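INSIG protein homolog (Mycobacterium vanbaalenii PYR-1, PDB 4XU6) binds diacylglycerol as a homotrimeric integral membrane protein of six transmembrane helices, a bacterial relative of the sterol-sensing Insig proteins. Local coordinates at residues A[1-5]-A[61-66]; A[139-143]-A[157-161]; A[25-31]-A[91-97]. All blocks are in the same frame, centred on the assembly; numbering follows the deposited sequence.

How the interactions relate
Interaction 3 is the buried contact: helices 5-29 and 76-96 run side by side, close to the lipid pocket and to the neighbouring subunits. Interactions 1 and 2 are partly buried and touch no other subunit. Interaction 1 works at the other end of helix 5-29, where residues 1-5 meet residues 61-66, on and just past helix 48-64, mainly through charged and polar groups, with Leu3 adding apolar packing; its centre is about 32 Å from that of interaction 3. Interaction 2 sets a turn against helix 122-144 mainly by aliphatic packing and one water. Its Glu139 and His26 of interaction 3 line the same pocket, although the contacts' nearest atoms stay about 6 Å apart.

Interaction 1 of 3, residues A[1-5]-A[61-66]; sequences MRLRI and AELRLH. With BOG (octyl beta-D-glucopyranoside), chain B.
Glu62 holds the start of the chain with both carboxylate oxygens. Its OE2 accepts the backbone N of Arg2 at 2.8 Å and its OE1 the backbone N of Leu3 at 2.9 Å, each through the syn lone pair and each nearly straight. OE2 takes a second donor, NE2 of His66, which reaches it from the anti side at 2.7 Å and 31° out of the carboxylate plane. With CG anti to the backbone N (chi1 174°) and a bend at chi2, Glu62 curls its carboxylate round to these amides. The guanidinium of Arg2 then lies flat on the His66 ring, planes 20° apart, while its NH2 donates to Leu65 O at 2.7 Å. Beside these polar groups, Leu3 CD2 packs on Leu65 CD1 at 3.8 Å, and Leu3 also touches Leu11 and Ala182 of helices 5-29 and 164-184. Away from Glu62, Arg4 NH1 makes a weak hydrogen bond to O2 of an octyl glucoside. A carboxylate gripped by two amides and a histidine would probably stay ionised; its charge may favour a protonated His66, while the Arg2 guanidinium stacked on that ring would work against it.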
loop_
_atom_site.group_PDB
_atom_site.type_symbol
_atom_site.label_atom_id
_atom_site.label_comp_id
_atom_site.label_asym_id
_atom_site.label_seq_id
_atom_site.Cartn_x
_atom_site.Cartn_y
_atom_site.Cartn_z
ATOM N N MET A 1 21.541 26.687 -14.934
ATOM C CA MET A 1 20.707 25.830 -14.100
ATOM C C MET A 1 21.565 24.933 -13.209
ATOM O O MET A 1 22.768 24.777 -13.436
ATOM C CB MET A 1 19.728 25.014 -14.951
ATOM C CG MET A 1 20.345 23.887 -15.765
ATOM S SD MET A 1 19.085 23.005 -16.712
ATOM C CE MET A 1 19.982 21.560 -17.265
ATOM N N ARG A 2 20.949 24.357 -12.182
ATOM C CA ARG A 2 21.707 23.628 -11.169
ATOM C C ARG A 2 21.918 22.160 -11.508
ATOM O O ARG A 2 22.977 21.596 -11.206
ATOM C CB ARG A 2 21.067 23.827 -9.799
ATOM C CG ARG A 2 20.888 25.310 -9.542
ATOM C CD ARG A 2 20.749 25.705 -8.103
ATOM N NE ARG A 2 20.946 27.153 -8.000
ATOM C CZ ARG A 2 20.574 27.900 -6.967
ATOM N NH1 ARG A 2 20.805 29.207 -6.983
ATOM N NH2 ARG A 2 19.974 27.351 -5.918
ATOM N N LEU A 3 20.922 21.551 -12.143
ATOM C CA LEU A 3 21.106 20.228 -12.732
ATOM C C LEU A 3 22.105 20.332 -13.872
ATOM O O LEU A 3 22.144 21.338 -14.582
ATOM C CB LEU A 3 19.785 19.684 -13.281
ATOM C CG LEU A 3 18.701 19.265 -12.293
ATOM C CD1 LEU A 3 17.404 18.889 -13.024
ATOM C CD2 LEU A 3 19.211 18.094 -11.458
ATOM N N ARG A 4 22.917 19.299 -14.049
ATOM C CA ARG A 4 23.741 19.199 -15.241
ATOM C C ARG A 4 22.875 18.610 -16.350
ATOM O O ARG A 4 21.863 17.961 -16.065
ATOM C CB ARG A 4 24.978 18.348 -14.957
ATOM C CG ARG A 4 25.955 19.052 -14.025
ATOM C CD ARG A 4 26.869 18.087 -13.307
ATOM N NE ARG A 4 27.839 18.801 -12.477
ATOM C CZ ARG A 4 28.750 18.207 -11.715
ATOM N NH1 ARG A 4 28.814 16.880 -11.682
ATOM N NH2 ARG A 4 29.604 18.937 -10.994
ATOM N N ILE A 5 23.241 18.863 -17.605
ATOM C CA ILE A 5 22.423 18.410 -18.731
ATOM C C ILE A 5 22.164 16.907 -18.673
ATOM O O ILE A 5 21.043 16.459 -18.907
ATOM C CB ILE A 5 23.050 18.787 -20.097
ATOM C CG1 ILE A 5 23.043 20.305 -20.282
ATOM C CG2 ILE A 5 22.286 18.134 -21.244
ATOM N N ALA A 61 12.482 18.881 -10.367
ATOM C CA ALA A 61 13.751 18.563 -9.731
ATOM C C ALA A 61 14.629 19.816 -9.685
ATOM O O ALA A 61 15.249 20.123 -8.667
ATOM C CB ALA A 61 14.456 17.456 -10.485
ATOM N N GLU A 62 14.688 20.528 -10.804
ATOM C CA GLU A 62 15.452 21.778 -10.863
ATOM C C GLU A 62 14.906 22.802 -9.862
ATOM O O GLU A 62 15.677 23.421 -9.112
ATOM C CB GLU A 62 15.426 22.350 -12.287
ATOM C CG GLU A 62 16.086 23.730 -12.422
ATOM C CD GLU A 62 17.597 23.688 -12.295
ATOM O OE1 GLU A 62 18.185 22.593 -12.434
ATOM O OE2 GLU A 62 18.200 24.762 -12.061
ATOM N N LEU A 63 13.583 22.964 -9.841
ATOM C CA LEU A 63 12.921 23.872 -8.897
ATOM C C LEU A 63 13.358 23.637 -7.449
ATOM O O LEU A 63 13.669 24.590 -6.724
ATOM C CB LEU A 63 11.392 23.759 -9.007
ATOM C CG LEU A 63 10.540 24.498 -7.962
ATOM C CD1 LEU A 63 10.809 26.010 -7.979
ATOM C CD2 LEU A 63 9.046 24.214 -8.148
ATOM N N ARG A 64 13.375 22.371 -7.029
ATOM C CA ARG A 64 13.775 22.023 -5.667
ATOM C C ARG A 64 15.180 22.542 -5.351
ATOM O O ARG A 64 15.446 23.007 -4.241
ATOM C CB ARG A 64 13.711 20.499 -5.441
ATOM C CG ARG A 64 14.301 20.047 -4.097
ATOM C CD ARG A 64 13.501 20.664 -2.953
ATOM N NE ARG A 64 13.988 20.329 -1.609
ATOM C CZ ARG A 64 14.823 21.091 -0.899
ATOM N NH1 ARG A 64 15.307 22.216 -1.418
ATOM N NH2 ARG A 64 15.184 20.726 0.327
ATOM N N LEU A 65 16.074 22.474 -6.333
ATOM C CA LEU A 65 17.446 22.935 -6.129
ATOM C C LEU A 65 17.563 24.462 -5.984
ATOM O O LEU A 65 18.633 24.984 -5.661
ATOM C CB LEU A 65 18.362 22.416 -7.237
ATOM C CG LEU A 65 18.452 20.889 -7.340
ATOM C CD1 LEU A 65 19.349 20.491 -8.496
ATOM C CD2 LEU A 65 18.952 20.283 -6.026
ATOM N N HIS A 66 16.465 25.172 -6.212
ATOM C CA HIS A 66 16.440 26.617 -6.004
ATOM C C HIS A 66 15.722 26.972 -4.702
ATOM O O HIS A 66 15.609 28.147 -4.340
ATOM C CB HIS A 66 15.782 27.319 -7.197
ATOM C CG HIS A 66 16.605 27.270 -8.447
ATOM N ND1 HIS A 66 17.479 28.275 -8.801
ATOM C CD2 HIS A 66 16.698 26.330 -9.417
ATOM C CE1 HIS A 66 18.076 27.959 -9.937
ATOM N NE2 HIS A 66 17.619 26.784 -10.332
HETATM C C1 BOG B . 26.447 12.344 -13.678
HETATM O O1 BOG B . 25.031 12.466 -13.583
HETATM C C2 BOG B . 27.126 13.313 -12.697
HETATM O O2 BOG B . 26.730 14.657 -13.005
HETATM C C3 BOG B . 28.636 13.185 -12.780
HETATM O O3 BOG B . 29.241 13.980 -11.753
HETATM C C4 BOG B . 29.032 11.729 -12.579
HETATM O O4 BOG B . 30.442 11.599 -12.799
HETATM C C5 BOG B . 28.254 10.802 -13.519
HETATM O O5 BOG B . 26.844 11.006 -13.379
HETATM C C6 BOG B . 28.580 9.331 -13.260
HETATM O O6 BOG B . 28.196 8.955 -11.933
HETATM C "C1'" BOG B . 24.300 11.457 -14.299
HETATM C "C2'" BOG B . 22.868 11.468 -13.763
HETATM C "C3'" BOG B . 22.303 10.089 -13.489
HETATM C "C4'" BOG B . 21.819 9.982 -12.049
HETATM C "C5'" BOG B . 20.419 10.540 -11.831
HETATM C "C6'" BOG B . 19.573 9.492 -11.104
HETATM C "C7'" BOG B . 18.268 10.071 -10.564
HETATM C "C8'" BOG B . 18.545 11.107 -9.492
#

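Interaction 2 of 3, residues A[139-143]-A[157-161]. With TDA (N-tridecanoic acid), chain E.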
loop_
_atom_site.group_PDB
_atom_site.type_symbol
_atom_site.label_atom_id
_atom_site.label_comp_id
_atom_site.label_asym_id
_atom_site.label_seq_id
_atom_site.Cartn_x
_atom_site.Cartn_y
_atom_site.Cartn_z
ATOM N N GLU A 139 -4.522 19.655 -17.771
ATOM C CA GLU A 139 -5.454 18.615 -18.197
ATOM C C GLU A 139 -6.853 19.162 -18.453
ATOM O O GLU A 139 -7.512 18.779 -19.421
ATOM C CB GLU A 139 -5.501 17.472 -17.172
ATOM C CG GLU A 139 -4.184 16.696 -17.086
ATOM C CD GLU A 139 -4.373 15.264 -16.639
ATOM O OE1 GLU A 139 -5.430 14.677 -16.943
ATOM O OE2 GLU A 139 -3.461 14.732 -15.981
ATOM N N ILE A 140 -7.311 20.055 -17.585
ATOM C CA ILE A 140 -8.639 20.636 -17.749
ATOM C C ILE A 140 -8.730 21.402 -19.078
ATOM O O ILE A 140 -9.727 21.295 -19.800
ATOM C CB ILE A 140 -9.010 21.545 -16.553
ATOM C CG1 ILE A 140 -9.348 20.695 -15.320
ATOM C CG2 ILE A 140 -10.185 22.465 -16.897
ATOM C CD1 ILE A 140 -9.237 21.464 -13.992
ATOM N N ALA A 141 -7.680 22.151 -19.404
ATOM C CA ALA A 141 -7.631 22.878 -20.674
ATOM C C ALA A 141 -7.625 21.927 -21.872
ATOM O O ALA A 141 -8.318 22.164 -22.860
ATOM C CB ALA A 141 -6.411 23.789 -20.725
ATOM N N LEU A 142 -6.821 20.868 -21.792
ATOM C CA LEU A 142 -6.742 19.882 -22.871
ATOM C C LEU A 142 -8.072 19.168 -23.094
ATOM O O LEU A 142 -8.472 18.912 -24.232
ATOM C CB LEU A 142 -5.611 18.873 -22.608
ATOM C CG LEU A 142 -4.184 19.387 -22.808
ATOM C CD1 LEU A 142 -3.171 18.404 -22.260
ATOM C CD2 LEU A 142 -3.886 19.661 -24.272
ATOM N N VAL A 143 -8.764 18.851 -22.004
ATOM C CA VAL A 143 -10.078 18.233 -22.092
ATOM C C VAL A 143 -11.121 19.183 -22.699
ATOM O O VAL A 143 -11.929 18.771 -23.533
ATOM C CB VAL A 143 -10.546 17.707 -20.714
ATOM C CG1 VAL A 143 -12.022 17.369 -20.736
ATOM C CG2 VAL A 143 -9.715 16.481 -20.308
ATOM N N LEU A 157 -13.715 16.877 -11.465
ATOM C CA LEU A 157 -12.950 18.112 -11.286
ATOM C C LEU A 157 -12.883 18.877 -12.611
ATOM O O LEU A 157 -11.870 18.842 -13.303
ATOM C CB LEU A 157 -11.532 17.819 -10.759
ATOM C CG LEU A 157 -10.566 18.990 -10.493
ATOM C CD1 LEU A 157 -11.116 19.919 -9.421
ATOM C CD2 LEU A 157 -9.171 18.511 -10.109
ATOM N N PHE A 158 -13.972 19.564 -12.955
ATOM C CA PHE A 158 -14.056 20.309 -14.213
ATOM C C PHE A 158 -13.673 19.472 -15.429
ATOM O O PHE A 158 -12.936 19.941 -16.303
ATOM C CB PHE A 158 -13.177 21.559 -14.165
ATOM C CG PHE A 158 -13.465 22.458 -12.999
ATOM C CD1 PHE A 158 -14.651 23.181 -12.940
ATOM C CD2 PHE A 158 -12.548 22.587 -11.965
ATOM C CE1 PHE A 158 -14.919 24.017 -11.868
ATOM C CE2 PHE A 158 -12.805 23.417 -10.887
ATOM C CZ PHE A 158 -13.995 24.134 -10.837
ATOM N N GLY A 159 -14.152 18.235 -15.474
ATOM C CA GLY A 159 -13.886 17.368 -16.608
ATOM C C GLY A 159 -12.758 16.371 -16.394
ATOM O O GLY A 159 -12.587 15.451 -17.193
ATOM N N VAL A 160 -11.984 16.543 -15.326
ATOM C CA VAL A 160 -10.904 15.601 -15.024
ATOM C C VAL A 160 -11.074 14.941 -13.644
ATOM O O VAL A 160 -11.958 15.309 -12.869
ATOM C CB VAL A 160 -9.502 16.250 -15.145
ATOM C CG1 VAL A 160 -9.341 16.958 -16.489
ATOM C CG2 VAL A 160 -9.230 17.219 -13.983
ATOM N N ALA A 161 -10.228 13.961 -13.334
ATOM C CA ALA A 161 -10.394 13.213 -12.085
ATOM C C ALA A 161 -9.869 13.981 -10.876
ATOM O O ALA A 161 -8.766 14.523 -10.907
ATOM C CB ALA A 161 -9.720 11.851 -12.183
HETATM O O21 TDA E . -3.759 11.143 -15.601
HETATM O O22 TDA E . -3.511 12.124 -17.697
HETATM C C21 TDA E . -2.987 11.860 -16.614
HETATM C C22 TDA E . -1.548 12.213 -16.373
HETATM C C23 TDA E . -1.183 12.103 -14.890
HETATM C C24 TDA E . 0.318 12.300 -14.673
HETATM C C25 TDA E . 0.668 12.304 -13.183
HETATM C C26 TDA E . 2.166 12.475 -12.942
HETATM C C27 TDA E . 2.876 11.213 -13.410
HETATM C C28 TDA E . 4.368 11.276 -13.179
HETATM C C29 TDA E . 5.026 10.060 -13.811
HETATM C C30 TDA E . 6.514 10.119 -13.516
HETATM C C31 TDA E . 6.755 9.928 -12.027
HETATM C C32 TDA E . 8.243 9.793 -11.731
HETATM C C33 TDA E . 8.550 10.175 -10.289
HETATM O O HOH W 1 -12.264 20.565 -18.870
#
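Ile140 packs from helix 122-144 against the turn formed by Leu157 to Val160. Its CG1, beside the backbone N and anti to the carbonyl carbon (chi1 -74°), sits 3.7 Å from Val160 CG2, the two side chains crossing at about a right angle, and equally near Leu157 O. The chain runs on extended (chi2 159°), which carries CD1 to 3.9 Å from Phe158 CB, oblique to the ring, while the CG2 branch faces the Phe158 carbonyl. One helical turn on, Val143 CG2 packs against Val160 CG1 at 3.9 Å, a methyl that also touches Glu139 CB, so Val160 is wedged between three residues along one side of the helix. One water ties the backbones together, donating to Ile140 O at 2.8 Å and to Phe158 O at 2.7 Å. What gives the loop its shape is a type I' beta turn, closed by backbone bonds in both directions between Leu157 and Val160. Phe158 and Gly159 both have positive phi, the backbone signature of this turn type. Strand 148-150 adds a further layer: Phe148 packs on Glu139 and Val143, and Tyr150 on Val160. The far end of Glu139 points into the lipid pocket, where OE1 is hydrogen-bonded to Tyr150 OH and OE2 to Tyr168 OH, beside the carboxyl group of the bound tridecanoic acid. Tyr150, a diacylglycerol-binding residue, is itself hydrogen-bonded to that fatty acid.

Interaction 3 of 3, residues A[25-31]-A[91-97]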
loop_
_atom_site.group_PDB
_atom_site.type_symbol
_atom_site.label_atom_id
_atom_site.label_comp_id
_atom_site.label_asym_id
_atom_site.label_seq_id
_atom_site.Cartn_x
_atom_site.Cartn_y
_atom_site.Cartn_z
ATOM N N SER A 25 -1.975 2.395 -18.788
ATOM C CA SER A 25 -2.898 1.820 -17.813
ATOM C C SER A 25 -4.253 2.534 -17.826
ATOM O O SER A 25 -5.301 1.885 -17.819
ATOM C CB SER A 25 -2.282 1.852 -16.409
ATOM O OG SER A 25 -1.125 1.036 -16.358
ATOM N N HIS A 26 -4.239 3.867 -17.858
ATOM C CA HIS A 26 -5.486 4.631 -17.961
ATOM C C HIS A 26 -6.255 4.339 -19.252
ATOM O O HIS A 26 -7.477 4.173 -19.236
ATOM C CB HIS A 26 -5.212 6.138 -17.851
ATOM C CG HIS A 26 -5.109 6.624 -16.438
ATOM N ND1 HIS A 26 -4.743 7.913 -16.114
ATOM C CD2 HIS A 26 -5.341 5.992 -15.263
ATOM C CE1 HIS A 26 -4.744 8.051 -14.798
ATOM N NE2 HIS A 26 -5.106 6.899 -14.258
ATOM N N VAL A 27 -5.540 4.278 -20.371
ATOM C CA VAL A 27 -6.206 4.036 -21.656
ATOM C C VAL A 27 -6.824 2.636 -21.724
ATOM O O VAL A 27 -8.002 2.490 -22.084
ATOM C CB VAL A 27 -5.263 4.285 -22.850
ATOM C CG1 VAL A 27 -5.886 3.773 -24.164
ATOM C CG2 VAL A 27 -4.935 5.779 -22.962
ATOM N N VAL A 28 -6.049 1.620 -21.350
ATOM C CA VAL A 28 -6.501 0.235 -21.480
ATOM C C VAL A 28 -7.637 -0.106 -20.511
ATOM O O VAL A 28 -8.433 -1.003 -20.770
ATOM C CB VAL A 28 -5.330 -0.785 -21.340
ATOM C CG1 VAL A 28 -4.877 -0.909 -19.875
ATOM C CG2 VAL A 28 -5.745 -2.143 -21.887
ATOM N N THR A 29 -7.739 0.622 -19.402
ATOM C CA THR A 29 -8.831 0.382 -18.466
ATOM C C THR A 29 -10.025 1.277 -18.770
ATOM O O THR A 29 -11.078 1.134 -18.153
ATOM C CB THR A 29 -8.423 0.663 -17.003
ATOM O OG1 THR A 29 -7.939 2.006 -16.905
ATOM C CG2 THR A 29 -7.352 -0.302 -16.534
ATOM N N GLY A 30 -9.858 2.218 -19.696
ATOM C CA GLY A 30 -10.940 3.137 -20.024
ATOM C C GLY A 30 -11.077 4.315 -19.070
ATOM O O GLY A 30 -12.107 5.001 -19.053
ATOM N N THR A 31 -10.048 4.554 -18.264
ATOM C CA THR A 31 -10.046 5.716 -17.373
ATOM C C THR A 31 -10.056 6.986 -18.220
ATOM O O THR A 31 -10.737 7.959 -17.894
ATOM C CB THR A 31 -8.795 5.731 -16.458
ATOM O OG1 THR A 31 -8.745 4.525 -15.682
ATOM C CG2 THR A 31 -8.808 6.949 -15.514
ATOM N N VAL A 91 -0.967 3.571 -11.378
ATOM C CA VAL A 91 -1.661 2.409 -11.948
ATOM C C VAL A 91 -2.864 1.987 -11.107
ATOM O O VAL A 91 -3.839 1.464 -11.640
ATOM C CB VAL A 91 -0.720 1.200 -12.229
ATOM C CG1 VAL A 91 0.358 1.590 -13.247
ATOM C CG2 VAL A 91 -0.089 0.665 -10.942
ATOM N N THR A 92 -2.811 2.233 -9.800
ATOM C CA THR A 92 -3.962 1.928 -8.947
ATOM C C THR A 92 -5.173 2.764 -9.354
ATOM O O THR A 92 -6.305 2.275 -9.336
ATOM C CB THR A 92 -3.650 2.157 -7.444
ATOM O OG1 THR A 92 -2.633 1.242 -7.019
ATOM C CG2 THR A 92 -4.905 1.940 -6.583
ATOM N N THR A 93 -4.943 4.020 -9.729
ATOM C CA THR A 93 -6.066 4.859 -10.148
ATOM C C THR A 93 -6.737 4.283 -11.385
ATOM O O THR A 93 -7.935 4.413 -11.548
ATOM C CB THR A 93 -5.683 6.337 -10.399
ATOM O OG1 THR A 93 -4.758 6.433 -11.487
ATOM C CG2 THR A 93 -5.084 6.960 -9.141
ATOM N N ALA A 94 -5.963 3.627 -12.241
ATOM C CA ALA A 94 -6.541 2.962 -13.408
ATOM C C ALA A 94 -7.435 1.795 -12.973
ATOM O O ALA A 94 -8.515 1.568 -13.532
ATOM C CB ALA A 94 -5.431 2.476 -14.334
ATOM N N LEU A 95 -6.990 1.058 -11.961
ATOM C CA LEU A 95 -7.756 -0.094 -11.483
ATOM C C LEU A 95 -9.051 0.300 -10.775
ATOM O O LEU A 95 -10.034 -0.425 -10.848
ATOM C CB LEU A 95 -6.910 -0.949 -10.536
ATOM C CG LEU A 95 -5.597 -1.492 -11.103
ATOM C CD1 LEU A 95 -4.846 -2.313 -10.055
ATOM C CD2 LEU A 95 -5.847 -2.314 -12.345
ATOM N N VAL A 96 -9.056 1.436 -10.084
ATOM C CA VAL A 96 -10.198 1.763 -9.232
ATOM C C VAL A 96 -11.045 2.925 -9.742
ATOM O O VAL A 96 -11.976 3.349 -9.064
ATOM C CB VAL A 96 -9.756 2.043 -7.758
ATOM C CG1 VAL A 96 -8.972 0.856 -7.201
ATOM C CG2 VAL A 96 -8.919 3.336 -7.660
ATOM N N HIS A 97 -10.739 3.435 -10.935
ATOM C CA HIS A 97 -11.388 4.661 -11.422
ATOM C C HIS A 97 -12.922 4.601 -11.500
ATOM O O HIS A 97 -13.578 5.640 -11.414
ATOM C CB HIS A 97 -10.850 5.065 -12.801
ATOM C CG HIS A 97 -11.404 4.237 -13.918
ATOM N ND1 HIS A 97 -10.835 3.045 -14.313
ATOM C CD2 HIS A 97 -12.491 4.417 -14.711
ATOM C CE1 HIS A 97 -11.545 2.529 -15.303
ATOM N NE2 HIS A 97 -12.552 3.343 -15.564
HETATM O O HOH W 2 -14.208 1.777 -17.512
#
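His26 leans from helix 5-29 across to Thr93 and Ala94 on helix 76-96. From CB, with CG beside the backbone N and anti to the carbonyl carbon (chi1 -83°), the ring is carried toward the second helix. CD2 rests on Ala94, 3.6 Å from its CB, which lies at the ring edge. At the tip, NE2 donates to Thr93 OG1 at 2.8 Å, a bond bent modestly to 161° and close to the ring plane; CE1, next to NE2, lies 3.7 Å from the same Thr93 OG1. That hydroxyl is also hydrogen-bonded to Tyr90 O. One face of the His26 ring carries CG2 of Thr31, and Tyr90 meets the ring edge-to-face, so bond and packing together limit its rotation. Ala94 CB fits against the other helix, 3.5 Å from Ser25 O and 3.8 Å from Ser25 CB, where the axes of the short segments 25-29 and 91-96 approach to 8.7 Å at 12° to each other. Further along the chain, helix 5-29 ends in a Schellman motif at Gly30, and Thr31 CA makes a CH-pi contact over the centre of the His97 ring, 3.8 Å from the centroid. ND1 of His97 donates back to Ala94 O at 2.9 Å, which fixes the ring orientation, and a water links its NE2 to Thr29 O. Pro103 of a neighbouring subunit packs on Ser25. Close, nearly parallel packing of transmembrane helices thus backs His26, a diacylglycerol-binding residue that contacts the bound tridecanoic acid in the lipid-binding pocket of this Insig homologue.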